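Local atomic coordinates of V-type ATP synthase alpha chain (Nanoarchaeum equitans Kin4-M, PDB entry 5BN3), a protein that belongs to the A-subunit family of V/A-type ATP synthases and has a P-loop nucleotide-binding domain. Residues Y196-I201 and F429-F434; I209-A214 and T424-V430; I417-I421 and L452-S456. One frame throughout, in Å; residues are numbered along the deposited sequence.

Contact 1 of 3, residues Y196-I201 and F429-F434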
loop_
_atom_site.group_PDB
_atom_site.type_symbol
_atom_site.label_atom_id
_atom_site.label_comp_id
_atom_site.label_asym_id
_atom_site.label_seq_id
_atom_site.Cartn_x
_atom_site.Cartn_y
_atom_site.Cartn_z
ATOM N N TYR A 196 -15.229 33.412 -21.808
ATOM C CA TYR A 196 -13.886 33.942 -21.643
ATOM C C TYR A 196 -13.599 34.887 -22.800
ATOM O O TYR A 196 -14.208 34.783 -23.866
ATOM C CB TYR A 196 -12.863 32.813 -21.578
ATOM C CG TYR A 196 -12.982 31.993 -20.319
ATOM C CD1 TYR A 196 -13.177 32.605 -19.090
ATOM C CD2 TYR A 196 -12.917 30.608 -20.359
ATOM C CE1 TYR A 196 -13.291 31.863 -17.933
ATOM C CE2 TYR A 196 -13.032 29.857 -19.207
ATOM C CZ TYR A 196 -13.220 30.492 -17.996
ATOM O OH TYR A 196 -13.335 29.757 -16.841
ATOM N N ASN A 197 -12.668 35.804 -22.587
ATOM C CA ASN A 197 -12.562 36.979 -23.427
ATOM C C ASN A 197 -11.113 37.392 -23.604
ATOM O O ASN A 197 -10.676 37.772 -24.692
ATOM C CB ASN A 197 -13.328 38.108 -22.734
ATOM C CG ASN A 197 -13.362 39.381 -23.540
ATOM O OD1 ASN A 197 -13.217 39.363 -24.762
ATOM N ND2 ASN A 197 -13.569 40.501 -22.859
ATOM N N TYR A 198 -10.369 37.281 -22.513
ATOM C CA TYR A 198 -9.110 37.981 -22.366
ATOM C C TYR A 198 -8.205 37.184 -21.436
ATOM O O TYR A 198 -8.665 36.656 -20.423
ATOM C CB TYR A 198 -9.413 39.343 -21.750
ATOM C CG TYR A 198 -8.380 40.410 -21.985
ATOM C CD1 TYR A 198 -8.436 41.217 -23.114
ATOM C CD2 TYR A 198 -7.370 40.636 -21.066
ATOM C CE1 TYR A 198 -7.500 42.208 -23.325
ATOM C CE2 TYR A 198 -6.430 41.623 -21.267
ATOM C CZ TYR A 198 -6.500 42.406 -22.398
ATOM O OH TYR A 198 -5.562 43.391 -22.598
ATOM N N PRO A 199 -6.912 37.094 -21.775
ATOM C CA PRO A 199 -5.992 36.304 -20.951
ATOM C C PRO A 199 -5.751 36.936 -19.585
ATOM O O PRO A 199 -5.841 38.157 -19.448
ATOM C CB PRO A 199 -4.695 36.311 -21.767
ATOM C CG PRO A 199 -4.783 37.547 -22.605
ATOM C CD PRO A 199 -6.239 37.701 -22.938
ATOM N N PHE A 200 -5.464 36.103 -18.590
ATOM C CA PHE A 200 -5.060 36.577 -17.275
ATOM C C PHE A 200 -3.545 36.771 -17.290
ATOM O O PHE A 200 -2.789 35.800 -17.225
ATOM C CB PHE A 200 -5.469 35.558 -16.207
ATOM C CG PHE A 200 -5.054 35.930 -14.811
ATOM C CD1 PHE A 200 -5.570 37.059 -14.195
ATOM C CD2 PHE A 200 -4.166 35.130 -14.103
ATOM C CE1 PHE A 200 -5.197 37.396 -12.905
ATOM C CE2 PHE A 200 -3.789 35.460 -12.811
ATOM C CZ PHE A 200 -4.305 36.594 -12.210
ATOM N N ILE A 201 -3.106 38.023 -17.400
ATOM C CA ILE A 201 -1.678 38.328 -17.473
ATOM C C ILE A 201 -1.076 38.458 -16.075
ATOM O O ILE A 201 -1.446 39.351 -15.312
ATOM C CB ILE A 201 -1.409 39.616 -18.277
ATOM C CG1 ILE A 201 -2.066 39.534 -19.660
ATOM C CG2 ILE A 201 0.088 39.859 -18.403
ATOM C CD1 ILE A 201 -1.535 38.412 -20.531
ATOM N N PHE A 429 -9.269 30.277 -25.790
ATOM C CA PHE A 429 -9.988 31.512 -25.488
ATOM C C PHE A 429 -9.075 32.738 -25.441
ATOM O O PHE A 429 -9.553 33.874 -25.474
ATOM C CB PHE A 429 -10.738 31.385 -24.158
ATOM C CG PHE A 429 -11.703 30.232 -24.103
ATOM C CD1 PHE A 429 -12.887 30.262 -24.828
ATOM C CD2 PHE A 429 -11.441 29.129 -23.304
ATOM C CE1 PHE A 429 -13.779 29.205 -24.770
ATOM C CE2 PHE A 429 -12.330 28.070 -23.243
ATOM C CZ PHE A 429 -13.501 28.108 -23.977
ATOM N N VAL A 430 -7.767 32.509 -25.365
ATOM C CA VAL A 430 -6.814 33.607 -25.207
ATOM C C VAL A 430 -5.864 33.755 -26.394
ATOM O O VAL A 430 -5.185 34.775 -26.526
ATOM C CB VAL A 430 -5.988 33.464 -23.904
ATOM C CG1 VAL A 430 -6.905 33.222 -22.721
ATOM C CG2 VAL A 430 -4.984 32.328 -24.029
ATOM N N LYS A 431 -5.818 32.740 -27.254
ATOM C CA LYS A 431 -4.940 32.777 -28.421
ATOM C C LYS A 431 -5.336 33.901 -29.373
ATOM O O LYS A 431 -4.492 34.437 -30.094
ATOM C CB LYS A 431 -4.933 31.432 -29.156
ATOM C CG LYS A 431 -6.255 31.042 -29.808
ATOM C CD LYS A 431 -6.085 29.795 -30.673
ATOM C CE LYS A 431 -7.419 29.286 -31.205
ATOM N NZ LYS A 431 -7.267 28.005 -31.954
ATOM N N LYS A 432 -6.621 34.250 -29.363
ATOM C CA LYS A 432 -7.135 35.369 -30.143
ATOM C C LYS A 432 -6.351 36.626 -29.805
ATOM O O LYS A 432 -5.824 37.297 -30.690
ATOM C CB LYS A 432 -8.606 35.616 -29.809
ATOM C CG LYS A 432 -9.372 34.398 -29.322
ATOM C CD LYS A 432 -10.537 34.838 -28.445
ATOM C CE LYS A 432 -11.457 33.680 -28.097
ATOM N NZ LYS A 432 -12.509 34.093 -27.125
ATOM N N TYR A 433 -6.281 36.926 -28.510
ATOM C CA TYR A 433 -5.597 38.113 -28.011
ATOM C C TYR A 433 -4.148 38.186 -28.473
ATOM O O TYR A 433 -3.684 39.234 -28.919
ATOM C CB TYR A 433 -5.649 38.142 -26.481
ATOM C CG TYR A 433 -4.856 39.271 -25.856
ATOM C CD1 TYR A 433 -5.437 40.509 -25.637
ATOM C CD2 TYR A 433 -3.532 39.092 -25.476
ATOM C CE1 TYR A 433 -4.720 41.540 -25.068
ATOM C CE2 TYR A 433 -2.808 40.120 -24.906
ATOM C CZ TYR A 433 -3.409 41.340 -24.703
ATOM O OH TYR A 433 -2.695 42.368 -24.136
ATOM N N PHE A 434 -3.436 37.070 -28.351
ATOM C CA PHE A 434 -2.019 37.034 -28.689
ATOM C C PHE A 434 -1.783 37.142 -30.192
ATOM O O PHE A 434 -0.836 37.789 -30.627
ATOM C CB PHE A 434 -1.360 35.774 -28.123
ATOM C CG PHE A 434 -1.261 35.767 -26.622
ATOM C CD1 PHE A 434 -0.355 36.591 -25.972
ATOM C CD2 PHE A 434 -2.065 34.930 -25.862
ATOM C CE1 PHE A 434 -0.258 36.588 -24.589
ATOM C CE2 PHE A 434 -1.972 34.922 -24.479
ATOM C CZ PHE A 434 -1.068 35.751 -23.843
#
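Tyr-196 and Phe-429 meet edge to face. The Tyr-196 ring presents its CD2 edge to one face of Phe-429, with the centroids 5.3 Å apart and the planes at 70°. The nearest atoms are Tyr-196 CD2 and Phe-429 CD2, 3.6 Å apart, so the edge comes down near the rim of the phenylalanine ring rather than over its centre. Tyr-198 and Tyr-433 form a second T-shaped pair with the roles turned round. Here the helix residue offers the edge and the loop residue the face. The planes stand at 65°, and Tyr-433 CE1 comes within 3.3 Å of Tyr-198 CZ. In Tyr-433 CG lies anti to the backbone N (chi1 175°), which sends the ring out from the helix toward the loop, where its face meets Pro-199 and its edge Tyr-198.

The contact joins the loop between strand 192-193 and helix 205-210 to helix 427-437, in the C-terminal helical part of the chain. Pro-199 sits at its middle. Its CG lies over a face of Tyr-433, a CH-pi contact with CG 3.9 Å from the ring centroid. Pro-199 CB also packs on Val-430 CB at 3.8 Å. Further along, the end of Ile-201 approaches Phe-434, CD1 to CZ 4.3 Å.

Lys-432 reaches back along the helix with an extended chain, and its NZ ends 3.7 Å from Tyr-196 O. Leu-503 of helix 503-523 touches both Ile-201 and Tyr-433.

Contact 2 of 3, residues I209-A214 and T424-V430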
loop_
_atom_site.group_PDB
_atom_site.type_symbol
_atom_site.label_atom_id
_atom_site.label_comp_id
_atom_site.label_asym_id
_atom_site.label_seq_id
_atom_site.Cartn_x
_atom_site.Cartn_y
_atom_site.Cartn_z
ATOM N N ILE A 209 2.520 32.805 -21.271
ATOM C CA ILE A 209 2.624 32.295 -22.634
ATOM C C ILE A 209 2.399 30.789 -22.713
ATOM O O ILE A 209 1.589 30.314 -23.511
ATOM C CB ILE A 209 3.997 32.618 -23.250
ATOM C CG1 ILE A 209 4.262 34.121 -23.194
ATOM C CG2 ILE A 209 4.060 32.135 -24.683
ATOM C CD1 ILE A 209 3.267 34.951 -23.984
ATOM N N MET A 210 3.116 30.042 -21.881
ATOM C CA MET A 210 3.075 28.587 -21.941
ATOM C C MET A 210 1.743 28.002 -21.471
ATOM O O MET A 210 1.118 27.230 -22.195
ATOM C CB MET A 210 4.241 27.993 -21.147
ATOM C CG MET A 210 5.614 28.458 -21.614
ATOM S SD MET A 210 6.098 27.726 -23.194
ATOM C CE MET A 210 5.800 29.093 -24.302
ATOM N N PHE A 211 1.303 28.374 -20.270
ATOM C CA PHE A 211 0.063 27.817 -19.720
ATOM C C PHE A 211 -0.916 28.872 -19.196
ATOM O O PHE A 211 -1.348 28.794 -18.046
ATOM C CB PHE A 211 0.393 26.818 -18.603
ATOM C CG PHE A 211 1.431 25.795 -18.991
ATOM C CD1 PHE A 211 1.082 24.692 -19.755
ATOM C CD2 PHE A 211 2.753 25.938 -18.591
ATOM C CE1 PHE A 211 2.032 23.749 -20.116
ATOM C CE2 PHE A 211 3.707 24.999 -18.948
ATOM C CZ PHE A 211 3.345 23.904 -19.712
ATOM N N PRO A 212 -1.303 29.838 -20.048
ATOM C CA PRO A 212 -2.141 30.924 -19.531
ATOM C C PRO A 212 -3.586 30.502 -19.303
ATOM O O PRO A 212 -4.072 29.586 -19.967
ATOM C CB PRO A 212 -2.088 31.962 -20.655
ATOM C CG PRO A 212 -1.936 31.144 -21.892
ATOM C CD PRO A 212 -1.063 29.973 -21.498
ATOM N N ILE A 213 -4.254 31.159 -18.360
ATOM C CA ILE A 213 -5.696 31.022 -18.212
ATOM C C ILE A 213 -6.356 32.340 -18.592
ATOM O O ILE A 213 -5.683 33.363 -18.739
ATOM C CB ILE A 213 -6.107 30.658 -16.770
ATOM C CG1 ILE A 213 -5.630 31.720 -15.778
ATOM C CG2 ILE A 213 -5.556 29.311 -16.388
ATOM C CD1 ILE A 213 -6.060 31.441 -14.342
ATOM N N ALA A 214 -7.674 32.322 -18.739
ATOM C CA ALA A 214 -8.408 33.544 -19.045
ATOM C C ALA A 214 -8.813 34.249 -17.757
ATOM O O ALA A 214 -8.836 33.629 -16.688
ATOM C CB ALA A 214 -9.629 33.225 -19.875
ATOM N N THR A 424 -2.983 23.968 -19.776
ATOM C CA THR A 424 -4.116 24.878 -19.677
ATOM C C THR A 424 -5.199 24.408 -20.636
ATOM O O THR A 424 -4.902 23.959 -21.743
ATOM C CB THR A 424 -3.730 26.349 -19.964
ATOM O OG1 THR A 424 -4.897 27.177 -19.884
ATOM C CG2 THR A 424 -3.102 26.494 -21.350
ATOM N N LYS A 425 -6.451 24.478 -20.197
ATOM C CA LYS A 425 -7.571 24.101 -21.050
ATOM C C LYS A 425 -8.205 25.344 -21.661
ATOM O O LYS A 425 -9.260 25.266 -22.286
ATOM C CB LYS A 425 -8.618 23.317 -20.250
ATOM C CG LYS A 425 -8.129 21.995 -19.677
ATOM C CD LYS A 425 -9.234 21.293 -18.895
ATOM C CE LYS A 425 -10.433 20.975 -19.777
ATOM N NZ LYS A 425 -10.124 19.960 -20.824
ATOM N N GLN A 426 -7.550 26.487 -21.484
ATOM C CA GLN A 426 -8.129 27.765 -21.881
ATOM C C GLN A 426 -7.322 28.515 -22.937
ATOM O O GLN A 426 -7.558 29.695 -23.175
ATOM C CB GLN A 426 -8.364 28.641 -20.640
ATOM C CG GLN A 426 -9.378 28.041 -19.666
ATOM C CD GLN A 426 -9.568 28.857 -18.401
ATOM O OE1 GLN A 426 -8.989 29.933 -18.243
ATOM N NE2 GLN A 426 -10.385 28.343 -17.487
ATOM N N TRP A 427 -6.382 27.832 -23.582
ATOM C CA TRP A 427 -5.603 28.462 -24.645
ATOM C C TRP A 427 -6.476 28.914 -25.815
ATOM O O TRP A 427 -6.188 29.930 -26.449
ATOM C CB TRP A 427 -4.501 27.528 -25.153
ATOM C CG TRP A 427 -3.766 28.082 -26.342
ATOM C CD1 TRP A 427 -3.823 27.632 -27.631
ATOM C CD2 TRP A 427 -2.877 29.207 -26.351
ATOM N NE1 TRP A 427 -3.014 28.399 -28.437
ATOM C CE2 TRP A 427 -2.425 29.374 -27.675
ATOM C CE3 TRP A 427 -2.417 30.085 -25.366
ATOM C CZ2 TRP A 427 -1.535 30.386 -28.037
ATOM C CZ3 TRP A 427 -1.536 31.085 -25.726
ATOM C CH2 TRP A 427 -1.103 31.229 -27.049
ATOM N N GLU A 428 -7.541 28.169 -26.096
ATOM C CA GLU A 428 -8.423 28.496 -27.219
ATOM C C GLU A 428 -9.152 29.828 -27.036
ATOM O O GLU A 428 -9.589 30.440 -28.011
ATOM C CB GLU A 428 -9.431 27.366 -27.473
ATOM C CG GLU A 428 -10.394 27.092 -26.326
ATOM C CD GLU A 428 -11.416 26.019 -26.664
ATOM O OE1 GLU A 428 -12.339 26.303 -27.458
ATOM O OE2 GLU A 428 -11.296 24.892 -26.139
ATOM N N PHE A 429 -9.269 30.277 -25.790
ATOM C CA PHE A 429 -9.988 31.512 -25.488
ATOM C C PHE A 429 -9.075 32.738 -25.441
ATOM O O PHE A 429 -9.553 33.874 -25.474
ATOM C CB PHE A 429 -10.738 31.385 -24.158
ATOM C CG PHE A 429 -11.703 30.232 -24.103
ATOM C CD1 PHE A 429 -12.887 30.262 -24.828
ATOM C CD2 PHE A 429 -11.441 29.129 -23.304
ATOM C CE1 PHE A 429 -13.779 29.205 -24.770
ATOM C CE2 PHE A 429 -12.330 28.070 -23.243
ATOM C CZ PHE A 429 -13.501 28.108 -23.977
ATOM N N VAL A 430 -7.767 32.509 -25.365
ATOM C CA VAL A 430 -6.814 33.607 -25.207
ATOM C C VAL A 430 -5.864 33.755 -26.394
ATOM O O VAL A 430 -5.185 34.775 -26.526
ATOM C CB VAL A 430 -5.988 33.464 -23.904
ATOM C CG1 VAL A 430 -6.905 33.222 -22.721
ATOM C CG2 VAL A 430 -4.984 32.328 -24.029
#
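An ST turn at Thr-424 leads from strand 423-424 toward helix 427-437, and the contact is built on it. Thr-424 OG1 accepts a hydrogen bond from Gln-426 N at 3.2 Å. The same hydroxyl donates to Pro-212 O, and the bond is short, OG1 to O 2.5 Å. The donor is tilted 33° from the carbonyl plane of Pro-212. Two bonds, one accepted and one donated, probably restrict the rotation of the hydroxyl. With OG1 anti to the backbone N of Thr-424 (chi1 178°), the methyl CG2 turns to the start of the loop, 3.8 Å from Phe-211 CA.

Gln-426 makes the second polar link. Its extended side chain runs alongside Ile-213, in the same direction. Gln-426 OE1 receives Ala-214 N at 2.8 Å, with an N-H...O angle of 173°. The donor N lies almost in line with the glutamine C=O, so the buried backbone N of Ala-214 is satisfied by a side chain.

The rest of the packing is apolar. Pro-212 CG meets the benzo edge of Trp-427, in the plane of the indole, 3.7 Å from CE3. The same CG lies 3.9 Å from Val-430 CG2, while the other methyl of Val-430 rests on the CB of Ala-214.

Arg-445 of helix 441-458 bonds the carbonyl oxygens of Ile-209 and Met-210 and makes a cation-pi contact with Trp-427. Lys-425 forms a salt bridge with Glu-141 of the neighbouring NEQ263 chain. The whole is a buried junction between the nucleotide-binding domain and helix 427-437, with an ST turn just before the helix.

Contact 3 of 3, residues I417-I421 and L452-S456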
loop_
_atom_site.group_PDB
_atom_site.type_symbol
_atom_site.label_atom_id
_atom_site.label_comp_id
_atom_site.label_asym_id
_atom_site.label_seq_id
_atom_site.Cartn_x
_atom_site.Cartn_y
_atom_site.Cartn_z
ATOM N N ILE A 417 8.100 25.043 -12.775
ATOM C CA ILE A 417 6.966 24.516 -13.528
ATOM C C ILE A 417 7.384 23.346 -14.422
ATOM O O ILE A 417 8.265 23.491 -15.271
ATOM C CB ILE A 417 6.326 25.611 -14.409
ATOM C CG1 ILE A 417 5.693 26.705 -13.540
ATOM C CG2 ILE A 417 5.283 25.013 -15.336
ATOM C CD1 ILE A 417 4.410 26.274 -12.844
ATOM N N ASN A 418 6.753 22.191 -14.223
ATOM C CA ASN A 418 6.937 21.042 -15.107
ATOM C C ASN A 418 6.220 21.297 -16.431
ATOM O O ASN A 418 4.998 21.171 -16.515
ATOM C CB ASN A 418 6.402 19.772 -14.431
ATOM C CG ASN A 418 6.708 18.502 -15.213
ATOM O OD1 ASN A 418 6.610 18.465 -16.440
ATOM N ND2 ASN A 418 7.074 17.446 -14.495
ATOM N N TYR A 419 6.986 21.645 -17.462
ATOM C CA TYR A 419 6.424 22.044 -18.752
ATOM C C TYR A 419 5.930 20.879 -19.609
ATOM O O TYR A 419 5.442 21.085 -20.721
ATOM C CB TYR A 419 7.440 22.884 -19.535
ATOM C CG TYR A 419 8.850 22.338 -19.500
ATOM C CD1 TYR A 419 9.219 21.265 -20.297
ATOM C CD2 TYR A 419 9.813 22.909 -18.682
ATOM C CE1 TYR A 419 10.502 20.769 -20.271
ATOM C CE2 TYR A 419 11.100 22.420 -18.650
ATOM C CZ TYR A 419 11.437 21.350 -19.449
ATOM O OH TYR A 419 12.716 20.850 -19.428
ATOM N N LEU A 420 6.054 19.659 -19.095
ATOM C CA LEU A 420 5.554 18.482 -19.799
ATOM C C LEU A 420 4.242 17.996 -19.191
ATOM O O LEU A 420 3.385 17.453 -19.888
ATOM C CB LEU A 420 6.591 17.357 -19.767
ATOM C CG LEU A 420 7.919 17.635 -20.474
ATOM C CD1 LEU A 420 8.797 16.395 -20.492
ATOM C CD2 LEU A 420 7.669 18.125 -21.883
ATOM N N ILE A 421 4.099 18.210 -17.888
ATOM C CA ILE A 421 2.941 17.742 -17.133
ATOM C C ILE A 421 1.877 18.838 -16.977
ATOM O O ILE A 421 0.674 18.562 -17.004
ATOM C CB ILE A 421 3.394 17.215 -15.752
ATOM C CG1 ILE A 421 4.177 15.908 -15.919
ATOM C CG2 ILE A 421 2.214 17.012 -14.827
ATOM C CD1 ILE A 421 3.397 14.816 -16.620
ATOM N N LEU A 452 11.467 21.673 -26.083
ATOM C CA LEU A 452 11.515 21.164 -24.713
ATOM C C LEU A 452 11.160 19.679 -24.656
ATOM O O LEU A 452 11.739 18.923 -23.874
ATOM C CB LEU A 452 10.578 21.973 -23.812
ATOM C CG LEU A 452 10.961 23.441 -23.606
ATOM C CD1 LEU A 452 9.834 24.221 -22.948
ATOM C CD2 LEU A 452 12.223 23.538 -22.775
ATOM N N LYS A 453 10.210 19.268 -25.491
ATOM C CA LYS A 453 9.809 17.866 -25.571
ATOM C C LYS A 453 10.919 17.017 -26.185
ATOM O O LYS A 453 11.236 15.942 -25.679
ATOM C CB LYS A 453 8.517 17.724 -26.383
ATOM C CG LYS A 453 8.093 16.283 -26.663
ATOM C CD LYS A 453 7.803 15.507 -25.378
ATOM C CE LYS A 453 7.260 14.114 -25.684
ATOM N NZ LYS A 453 6.907 13.365 -24.446
ATOM N N ARG A 454 11.510 17.513 -27.269
ATOM C CA ARG A 454 12.582 16.797 -27.956
ATOM C C ARG A 454 13.809 16.659 -27.061
ATOM O O ARG A 454 14.438 15.603 -27.019
ATOM C CB ARG A 454 12.954 17.503 -29.264
ATOM C CG ARG A 454 13.905 16.709 -30.153
ATOM C CD ARG A 454 13.175 15.592 -30.892
ATOM N NE ARG A 454 14.088 14.642 -31.526
ATOM C CZ ARG A 454 14.358 13.435 -31.039
ATOM N NH1 ARG A 454 13.782 13.032 -29.915
ATOM N NH2 ARG A 454 15.197 12.629 -31.675
ATOM N N GLU A 455 14.143 17.730 -26.345
ATOM C CA GLU A 455 15.233 17.691 -25.373
ATOM C C GLU A 455 14.962 16.628 -24.313
ATOM O O GLU A 455 15.864 15.893 -23.912
ATOM C CB GLU A 455 15.415 19.061 -24.708
ATOM C CG GLU A 455 16.471 19.077 -23.606
ATOM C CD GLU A 455 16.590 20.422 -22.909
ATOM O OE1 GLU A 455 15.549 20.985 -22.505
ATOM O OE2 GLU A 455 17.730 20.916 -22.762
ATOM N N SER A 456 13.711 16.546 -23.872
ATOM C CA SER A 456 13.308 15.555 -22.883
ATOM C C SER A 456 13.505 14.131 -23.402
ATOM O O SER A 456 13.997 13.262 -22.681
ATOM C CB SER A 456 11.849 15.775 -22.489
ATOM O OG SER A 456 11.423 14.795 -21.562
HETATM O O HOH W 1 13.375 19.716 -21.930
#
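The loop 417-421 passes beside helix 441-458, with the CA atoms of Leu-420 and Lys-453 7.2 Å apart. Tyr-419 lies against Leu-452, the leucine side chain set roughly perpendicular to that of the tyrosine. Leu-452 CD1 sits over one face of the tyrosine ring, a CH-pi contact 4.2 Å from the centroid and 20° off the normal. Leu-452 CB adds a contact of 3.7 Å to Tyr-419 CE1. In Tyr-419 CG stands between the backbone N and the carbonyl carbon (chi1 44°), and this swings the ring over to the helix.

The phenol oxygen is joined to the helix through a water. Tyr-419 OH donates to the water at 2.8 Å. The water in turn donates to Leu-452 O and to Glu-455 OE1, the latter at 2.6 Å. The carboxylate of Glu-455 also forms a salt bridge with Arg-485 of helix 472-489, which would help to hold it toward the water.

Leu-420 reaches the next turn of the helix, its CD1 3.3 Å from Ser-456 OG. Lys-453 leads instead to a salt bridge with Asp-308 of the neighbouring NEQ263 chain. The loop is shaped by Asn-418, whose OD1 takes Leu-420 N in the carbonyl plane at 3.0 Å and Ile-421 N from above it. An Asx turn thus presents Tyr-419 and Leu-420 of the nucleotide-binding domain to a helix of the C-terminal domain.

All three contacts join loop regions to helices 427-437 and 441-458. Contacts 1 and 2 have centres about 7 Å apart and share Phe-429 and Val-430 on helix 427-437. They also touch directly: Phe-200 N lies 2.8 Å from Ile-213 O, a probable hydrogen bond. Contact 3 uses the next helix, 441-458. Its centre is about 17 Å from that of contact 2 and about 23 Å from that of contact 1. The ring of Phe-211 bridges contacts 2 and 3 by packing on Ile-417 and Tyr-419. Along the chain 196-201 and 209-214 come first, then 417-421, 424-430 with 429-434, and 452-456. Two successive helices are thus held to earlier parts of the chain at separate places.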